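Local structure of subtilisin-like protein (Prochloron didemni, 3ZXX) at residues I33-V38 / G65-H70; L53-P58 / I97-S102. The protein probably cleaves peptide bonds as a serine endopeptidase, the chain here being the self-cleaved protease domain of the larger PatA protein. All coordinates share one frame; numbering follows the deposited sequence.

Neighbouring strands 30-35 and 94-99 of the central parallel sheet connect the two contacts, whose centres lie 11 Å apart. Probable backbone hydrogen bonds join them: Ile33 O to Val98 N (2.9 Å) and Asp35 O to Ile100 N (3.3 Å). Past the strand ends, CE1 of the Phe101 ring packs 3.5 Å from Gly36 C. Contact 1 contains two members of the predicted charge relay, Asp35 and His70, and its Ser68 side chain comes within about 4 Å (nearest atoms) of the third, Ser230. Contact 2 lies farther out, toward the edge strand 49-52; Ile100 links it to the backbone of Asp35, while the Ile97 side chain is about 7 Å from that of Asp35.

Contact 1 of 2, residues I33-V38 / G65-H70; sequences ILDGPV and GFMSAH
Asp35 meets Ser68 and Ala69 where strand 30-35 of the parallel sheet ends, in a subtilisin-like (peptidase S8) fold, beside the loop that enters helix 71-79. Asp35 and His70 are predicted members of the catalytic triad, and the contact illustrates how a carboxylate at a strand end can be held by several donors at once. The Asp35 side chain leaves the strand with CB still clear of the facing loop. Its chi1 of -142° lies away from the usual staggered values and brings the carboxylate across, so that CG stands 3.3 Å from Ser68 OG. Beyond CG the two oxygens have different tasks. OD1 accepts twice: on its anti lone pair from the backbone N of Gly36 (2.7 Å), and on its syn lone pair from Ala69 N, a longer bond bent to 143° at the hydrogen. OD2 receives the Ser68 hydroxyl on its syn lone pair, OG lying 2.6 Å away. Three bonds, one from its own segment and two from the loop, thus fix the rotation of the carboxylate. Ser68 OG also accepts from His70 N at 2.9 Å, closing an ST turn just where His70 takes the N-cap position; its chi1 of 82° sets the hydroxyl between its own N and carbonyl carbon, within reach of both partners. Ser68 is therefore a second-shell residue that ties the carboxylate to the backbone of His70, the predicted relay histidine. Met67, in one of its two deposited conformers, lies along Gly36, with CG 3.4 Å from Gly36 N. A water lies within hydrogen-bonding distance of both Leu34 O and Phe66 O. CB of His70 points away from residues 33-38; its ring, edge-to-face with Phe231, is not paired with the aspartate here, ND1 of His70 standing 8.1 Å from Asp35 OD2.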
ATOM      1  N   ILE A  33      -2.754   1.875   7.538  1.00  9.89           N
ATOM      2  CA  ILE A  33      -1.386   1.338   7.484  1.00 10.14           C
ATOM      3  C   ILE A  33      -1.338   0.160   8.466  1.00 10.25           C
ATOM      4  O   ILE A  33      -1.547   0.342   9.662  1.00 10.48           O
ATOM      5  CB  ILE A  33      -0.327   2.389   7.896  1.00 10.50           C
ATOM      6  CG1 ILE A  33      -0.420   3.672   7.047  1.00 10.55           C
ATOM      7  CG2 ILE A  33       1.080   1.802   7.832  1.00 10.52           C
ATOM      8  CD1 ILE A  33      -0.203   3.470   5.553  1.00 10.92           C
ATOM      9  N   LEU A  34      -1.104  -1.046   7.950  1.00 10.64           N
ATOM     10  CA  LEU A  34      -0.998  -2.251   8.770  1.00 11.29           C
ATOM     11  C   LEU A  34       0.472  -2.621   8.879  1.00 11.33           C
ATOM     12  O   LEU A  34       1.099  -3.031   7.895  1.00 11.12           O
ATOM     13  CB  LEU A  34      -1.789  -3.401   8.140  1.00 11.83           C
ATOM     14  CG  LEU A  34      -3.256  -3.484   8.529  1.00 12.36           C
ATOM     15  CD1 LEU A  34      -3.973  -2.211   8.123  1.00 12.40           C
ATOM     16  CD2 LEU A  34      -3.895  -4.724   7.903  1.00 12.89           C
ATOM     17  N   ASP A  35       1.040  -2.440  10.063  1.00 11.68           N
ATOM     18  CA  ASP A  35       2.482  -2.595  10.205  1.00 11.91           C
ATOM     19  C   ASP A  35       2.889  -2.688  11.671  1.00 12.70           C
ATOM     20  O   ASP A  35       2.037  -2.788  12.563  1.00 12.61           O
ATOM     21  CB  ASP A  35       3.169  -1.401   9.521  1.00 11.56           C
ATOM     22  CG  ASP A  35       4.451  -1.789   8.800  1.00 11.77           C
ATOM     23  OD1 ASP A  35       5.245  -2.542   9.397  1.00 12.51           O
ATOM     24  OD2 ASP A  35       4.671  -1.327   7.653  1.00 11.33           O
ATOM     25  N   GLY A  36       4.204  -2.661  11.905  1.00 13.36           N
ATOM     26  CA  GLY A  36       4.767  -2.449  13.228  1.00 14.25           C
ATOM     27  C   GLY A  36       4.537  -1.041  13.750  1.00 14.58           C
ATOM     28  O   GLY A  36       3.715  -0.293  13.217  1.00 13.82           O
ATOM     29  N   PRO A  37       5.258  -0.671  14.819  1.00 15.82           N
ATOM     30  CA  PRO A  37       5.155   0.618  15.485  1.00 16.10           C
ATOM     31  C   PRO A  37       5.302   1.792  14.513  1.00 15.57           C
ATOM     32  O   PRO A  37       6.077   1.706  13.562  1.00 14.85           O
ATOM     33  CB  PRO A  37       6.336   0.587  16.470  1.00 17.09           C
ATOM     34  CG  PRO A  37       6.549  -0.855  16.735  1.00 17.49           C
ATOM     35  CD  PRO A  37       6.291  -1.526  15.435  1.00 16.76           C
ATOM     36  N   VAL A  38       4.538   2.852  14.749  1.00 15.80           N
ATOM     37  CA  VAL A  38       4.608   4.081  13.946  1.00 15.75           C
ATOM     38  C   VAL A  38       4.851   5.230  14.906  1.00 16.65           C
ATOM     39  O   VAL A  38       4.088   5.411  15.863  1.00 17.59           O
ATOM     40  CB  VAL A  38       3.307   4.322  13.141  1.00 15.19           C
ATOM     41  CG1 VAL A  38       3.366   5.655  12.401  1.00 15.04           C
ATOM     42  CG2 VAL A  38       3.070   3.200  12.146  1.00 14.37           C
ATOM     43  N   GLY A  65       8.981 -10.514   6.954  1.00 18.70           N
ATOM     44  CA  GLY A  65       7.643 -11.003   7.263  1.00 16.43           C
ATOM     45  C   GLY A  65       6.560  -9.978   6.993  1.00 14.80           C
ATOM     46  O   GLY A  65       6.741  -9.050   6.207  1.00 13.32           O
ATOM     47  N   PHE A  66       5.410 -10.183   7.622  1.00 14.19           N
ATOM     48  CA  PHE A  66       4.226  -9.371   7.343  1.00 14.03           C
ATOM     49  C   PHE A  66       4.362  -7.933   7.833  1.00 14.26           C
ATOM     50  O   PHE A  66       3.677  -7.062   7.315  1.00 14.02           O
ATOM     51  CB  PHE A  66       2.955 -10.012   7.919  1.00 13.63           C
ATOM     52  CG  PHE A  66       2.622 -11.335   7.302  1.00 13.49           C
ATOM     53  CD1 PHE A  66       2.515 -11.464   5.923  1.00 13.26           C
ATOM     54  CD2 PHE A  66       2.412 -12.446   8.092  1.00 14.04           C
ATOM     55  CE1 PHE A  66       2.212 -12.685   5.348  1.00 13.53           C
ATOM     56  CE2 PHE A  66       2.119 -13.676   7.526  1.00 14.35           C
ATOM     57  CZ  PHE A  66       2.000 -13.789   6.149  1.00 14.33           C
ATOM     58  N   MET A  67       5.231  -7.708   8.814  1.00 15.21           N
ATOM     59  CA  MET A  67       5.565  -6.351   9.250  0.50 15.94           C
ATOM     60  C   MET A  67       6.745  -5.849   8.430  1.00 15.78           C
ATOM     61  O   MET A  67       7.795  -6.488   8.388  1.00 16.59           O
ATOM     62  CB  MET A  67       5.909  -6.318  10.744  0.50 17.07           C
ATOM     63  CG  MET A  67       4.729  -6.025  11.651  0.50 17.96           C
ATOM     64  SD  MET A  67       5.134  -5.976  13.420  0.50 19.28           S
ATOM     65  CE  MET A  67       6.913  -5.766  13.376  0.50 19.59           C
ATOM     66  N   SER A  68       6.581  -4.713   7.774  1.00 14.87           N
ATOM     67  CA  SER A  68       7.692  -4.128   7.056  1.00 15.68           C
ATOM     68  C   SER A  68       8.755  -3.717   8.083  1.00 17.23           C
ATOM     69  O   SER A  68       9.922  -3.714   7.776  1.00 19.85           O
ATOM     70  CB  SER A  68       7.265  -2.912   6.224  1.00 14.89           C
ATOM     71  OG  SER A  68       7.181  -1.738   7.011  1.00 13.98           O
ATOM     72  N   ALA A  69       8.317  -3.376   9.291  1.00 18.77           N
ATOM     73  CA  ALA A  69       9.169  -2.788  10.336  1.00 19.75           C
ATOM     74  C   ALA A  69       9.707  -1.407   9.943  1.00 18.74           C
ATOM     75  O   ALA A  69      10.681  -0.930  10.536  1.00 20.88           O
ATOM     76  CB  ALA A  69      10.319  -3.725  10.690  1.00 21.14           C
ATOM     77  N   HIS A  70       9.085  -0.792   8.938  1.00 15.92           N
ATOM     78  CA  HIS A  70       9.369   0.585   8.541  1.00 14.48           C
ATOM     79  C   HIS A  70       8.079   1.352   8.629  1.00 13.29           C
ATOM     80  O   HIS A  70       7.762   2.154   7.747  1.00 12.23           O
ATOM     81  CB  HIS A  70       9.917   0.633   7.115  1.00 14.33           C
ATOM     82  CG  HIS A  70      11.319   0.062   6.968  1.00 15.20           C
ATOM     83  ND1 HIS A  70      12.427   0.791   7.217  1.00 15.52           N
ATOM     84  CD2 HIS A  70      11.757  -1.200   6.579  1.00 15.63           C
ATOM     85  CE1 HIS A  70      13.519   0.031   7.002  1.00 16.05           C
ATOM     86  NE2 HIS A  70      13.106  -1.189   6.609  1.00 16.41           N
TER
HETATM   87  O   HOH W   1       3.202  -4.584   6.821  1.00 14.00           O

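Contact 2 of 2, residues L53-P58 / I97-S102; sequences LPTLAP and IVPIFS
Leu53 is joined to Ile97 by a backbone hydrogen bond, N to O at 2.9 Å, just beyond strand 49-52, carrying the parallel pairing with strand 94-99 one step farther. From there residues 53-58 and 97-102 run 17° apart in direction, an example of strand pairing that gives way to side-chain packing and then to water. The close end pairs that one backbone bond with apolar packing. Leu53 and Val98 lie side by side and point the same way, with Leu53 CD2 3.9 Å from Val98 CG2, while the Pro99 ring brings its CD to 3.4 Å from Leu53 O. Thr55 takes over next, its methyl carbon CG2 anti to its own N (OG1 at chi1 -55°) and directed into the other segment. Thr55 CG2 rests 3.3 Å from Phe101 O and meets the Phe101 ring obliquely, while OG1 sits off the CB-CG edge of the Pro99 ring. Farther along, the fit is looser. Ser102 CB still approaches Leu56 O to 3.2 Å, but the polar links here run through water: one joins Leu56 N to Phe101 O, another Leu56 O to Ser102 O, and a third lies between Pro58 O and Ser102 OG. Leu56, Ala57 and Pro58 are exposed at this end. Arg119 of helix 110-122 hydrogen-bonds through NH2 to Pro54 O and touches Leu53, Leu56 and Pro99, whereas Ile97 and Val98 pack against strand 30-35.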
ATOM      1  N   LEU A  53      -5.116   2.724  16.256  1.00 16.55           N
ATOM      2  CA  LEU A  53      -5.908   1.690  16.920  1.00 17.50           C
ATOM      3  C   LEU A  53      -5.057   1.051  18.027  1.00 17.87           C
ATOM      4  O   LEU A  53      -3.851   0.880  17.851  1.00 17.17           O
ATOM      5  CB  LEU A  53      -6.384   0.636  15.911  1.00 17.51           C
ATOM      6  CG  LEU A  53      -7.614   0.983  15.075  1.00 18.07           C
ATOM      7  CD1 LEU A  53      -7.424   2.224  14.230  1.00 18.76           C
ATOM      8  CD2 LEU A  53      -7.997  -0.184  14.179  1.00 18.03           C
ATOM      9  N   PRO A  54      -5.666   0.727  19.176  1.00 19.66           N
ATOM     10  CA  PRO A  54      -4.867   0.194  20.288  1.00 20.54           C
ATOM     11  C   PRO A  54      -4.269  -1.178  19.995  1.00 20.67           C
ATOM     12  O   PRO A  54      -4.853  -1.967  19.252  1.00 19.51           O
ATOM     13  CB  PRO A  54      -5.874   0.099  21.441  1.00 21.50           C
ATOM     14  CG  PRO A  54      -7.202  -0.014  20.776  1.00 21.34           C
ATOM     15  CD  PRO A  54      -7.087   0.848  19.540  1.00 20.58           C
ATOM     16  N   THR A  55      -3.102  -1.442  20.577  1.00 21.75           N
ATOM     17  CA  THR A  55      -2.453  -2.746  20.442  1.00 22.33           C
ATOM     18  C   THR A  55      -3.173  -3.706  21.376  1.00 23.73           C
ATOM     19  O   THR A  55      -3.364  -3.399  22.556  1.00 24.60           O
ATOM     20  CB  THR A  55      -0.953  -2.677  20.799  1.00 22.61           C
ATOM     21  OG1 THR A  55      -0.316  -1.673  19.997  1.00 21.82           O
ATOM     22  CG2 THR A  55      -0.278  -4.017  20.546  1.00 22.61           C
ATOM     23  N   LEU A  56      -3.601  -4.841  20.835  1.00 24.17           N
ATOM     24  CA  LEU A  56      -4.423  -5.806  21.573  1.00 26.55           C
ATOM     25  C   LEU A  56      -3.570  -6.891  22.222  1.00 27.89           C
ATOM     26  O   LEU A  56      -2.396  -7.046  21.892  1.00 26.85           O
ATOM     27  CB  LEU A  56      -5.447  -6.460  20.636  1.00 26.73           C
ATOM     28  CG  LEU A  56      -6.783  -5.743  20.406  1.00 27.17           C
ATOM     29  CD1 LEU A  56      -6.668  -4.253  20.611  1.00 27.87           C
ATOM     30  CD2 LEU A  56      -7.335  -6.063  19.024  1.00 27.04           C
ATOM     31  N   ALA A  57      -4.179  -7.639  23.140  1.00 30.16           N
ATOM     32  CA  ALA A  57      -3.567  -8.841  23.713  1.00 31.69           C
ATOM     33  C   ALA A  57      -3.276  -9.859  22.609  1.00 32.28           C
ATOM     34  O   ALA A  57      -3.920  -9.825  21.549  1.00 32.28           O
ATOM     35  CB  ALA A  57      -4.484  -9.452  24.762  1.00 33.12           C
ATOM     36  N   PRO A  58      -2.304 -10.762  22.839  1.00 34.06           N
ATOM     37  CA  PRO A  58      -1.876 -11.736  21.820  1.00 34.76           C
ATOM     38  C   PRO A  58      -3.009 -12.543  21.179  1.00 36.03           C
ATOM     39  O   PRO A  58      -2.952 -12.819  19.970  1.00 36.64           O
ATOM     40  CB  PRO A  58      -0.940 -12.671  22.601  1.00 35.48           C
ATOM     41  CG  PRO A  58      -0.377 -11.812  23.674  1.00 35.60           C
ATOM     42  CD  PRO A  58      -1.473 -10.852  24.056  1.00 35.37           C
ATOM     43  N   ILE A  97      -3.843   3.941  11.778  1.00 11.71           N
ATOM     44  CA  ILE A  97      -2.637   3.165  12.052  1.00 11.61           C
ATOM     45  C   ILE A  97      -3.088   1.919  12.812  1.00 11.80           C
ATOM     46  O   ILE A  97      -3.666   2.020  13.896  1.00 11.91           O
ATOM     47  CB  ILE A  97      -1.611   3.954  12.897  1.00 11.77           C
ATOM     48  CG1 ILE A  97      -1.220   5.273  12.211  1.00 11.89           C
ATOM     49  CG2 ILE A  97      -0.397   3.091  13.190  1.00 12.20           C
ATOM     50  CD1 ILE A  97      -0.802   5.141  10.749  1.00 11.40           C
ATOM     51  N   VAL A  98      -2.862   0.758  12.211  1.00 11.57           N
ATOM     52  CA  VAL A  98      -3.378  -0.494  12.746  1.00 12.14           C
ATOM     53  C   VAL A  98      -2.200  -1.400  13.064  1.00 12.73           C
ATOM     54  O   VAL A  98      -1.466  -1.802  12.146  1.00 12.55           O
ATOM     55  CB  VAL A  98      -4.306  -1.183  11.725  1.00 11.85           C
ATOM     56  CG1 VAL A  98      -4.932  -2.452  12.319  1.00 12.13           C
ATOM     57  CG2 VAL A  98      -5.403  -0.216  11.288  1.00 11.55           C
ATOM     58  N   PRO A  99      -2.001  -1.713  14.356  1.00 13.69           N
ATOM     59  CA  PRO A  99      -0.927  -2.638  14.679  1.00 14.23           C
ATOM     60  C   PRO A  99      -1.298  -4.041  14.219  1.00 14.85           C
ATOM     61  O   PRO A  99      -2.452  -4.456  14.384  1.00 14.91           O
ATOM     62  CB  PRO A  99      -0.848  -2.579  16.198  1.00 14.68           C
ATOM     63  CG  PRO A  99      -2.228  -2.206  16.639  1.00 14.99           C
ATOM     64  CD  PRO A  99      -2.763  -1.310  15.554  1.00 14.28           C
ATOM     65  N   ILE A 100      -0.346  -4.739  13.608  1.00 15.24           N
ATOM     66  CA  ILE A 100      -0.533  -6.160  13.296  1.00 15.78           C
ATOM     67  C   ILE A 100       0.270  -7.048  14.245  1.00 16.74           C
ATOM     68  O   ILE A 100       0.504  -8.217  13.951  1.00 17.24           O
ATOM     69  CB  ILE A 100      -0.242  -6.488  11.813  1.00 15.89           C
ATOM     70  CG1 ILE A 100       1.209  -6.177  11.410  1.00 16.31           C
ATOM     71  CG2 ILE A 100      -1.221  -5.741  10.915  1.00 15.69           C
ATOM     72  CD1 ILE A 100       1.492  -6.531   9.944  1.00 15.75           C
ATOM     73  N   PHE A 101       0.649  -6.481  15.393  1.00 16.79           N
ATOM     74  CA  PHE A 101       1.413  -7.162  16.434  1.00 17.56           C
ATOM     75  C   PHE A 101       0.727  -6.936  17.776  1.00 18.30           C
ATOM     76  O   PHE A 101      -0.055  -5.999  17.924  1.00 17.82           O
ATOM     77  CB  PHE A 101       2.833  -6.582  16.503  1.00 17.20           C
ATOM     78  CG  PHE A 101       2.860  -5.119  16.845  1.00 17.10           C
ATOM     79  CD1 PHE A 101       2.700  -4.161  15.855  1.00 16.49           C
ATOM     80  CD2 PHE A 101       2.992  -4.701  18.159  1.00 17.68           C
ATOM     81  CE1 PHE A 101       2.693  -2.811  16.166  1.00 16.56           C
ATOM     82  CE2 PHE A 101       3.012  -3.355  18.477  1.00 17.43           C
ATOM     83  CZ  PHE A 101       2.854  -2.407  17.480  1.00 16.99           C
ATOM     84  N   SER A 102       1.017  -7.803  18.738  1.00 19.60           N
ATOM     85  CA  SER A 102       0.724  -7.540  20.148  1.00 20.72           C
ATOM     86  C   SER A 102       2.059  -7.218  20.845  1.00 21.15           C
ATOM     87  O   SER A 102       2.164  -6.242  21.576  1.00 22.12           O
ATOM     88  CB  SER A 102       0.035  -8.739  20.795  1.00 22.30           C
ATOM     89  OG  SER A 102       0.795  -9.922  20.591  1.00 24.43           O
TER
HETATM   90  O   HOH W   2      -2.923  -5.721  18.262  1.00 17.33           O
HETATM   91  O   HOH W   3       0.046  -6.056  23.637  1.00 42.50           O
HETATM   92  O   HOH W   4      -0.421 -11.753  18.730  1.00 25.72           O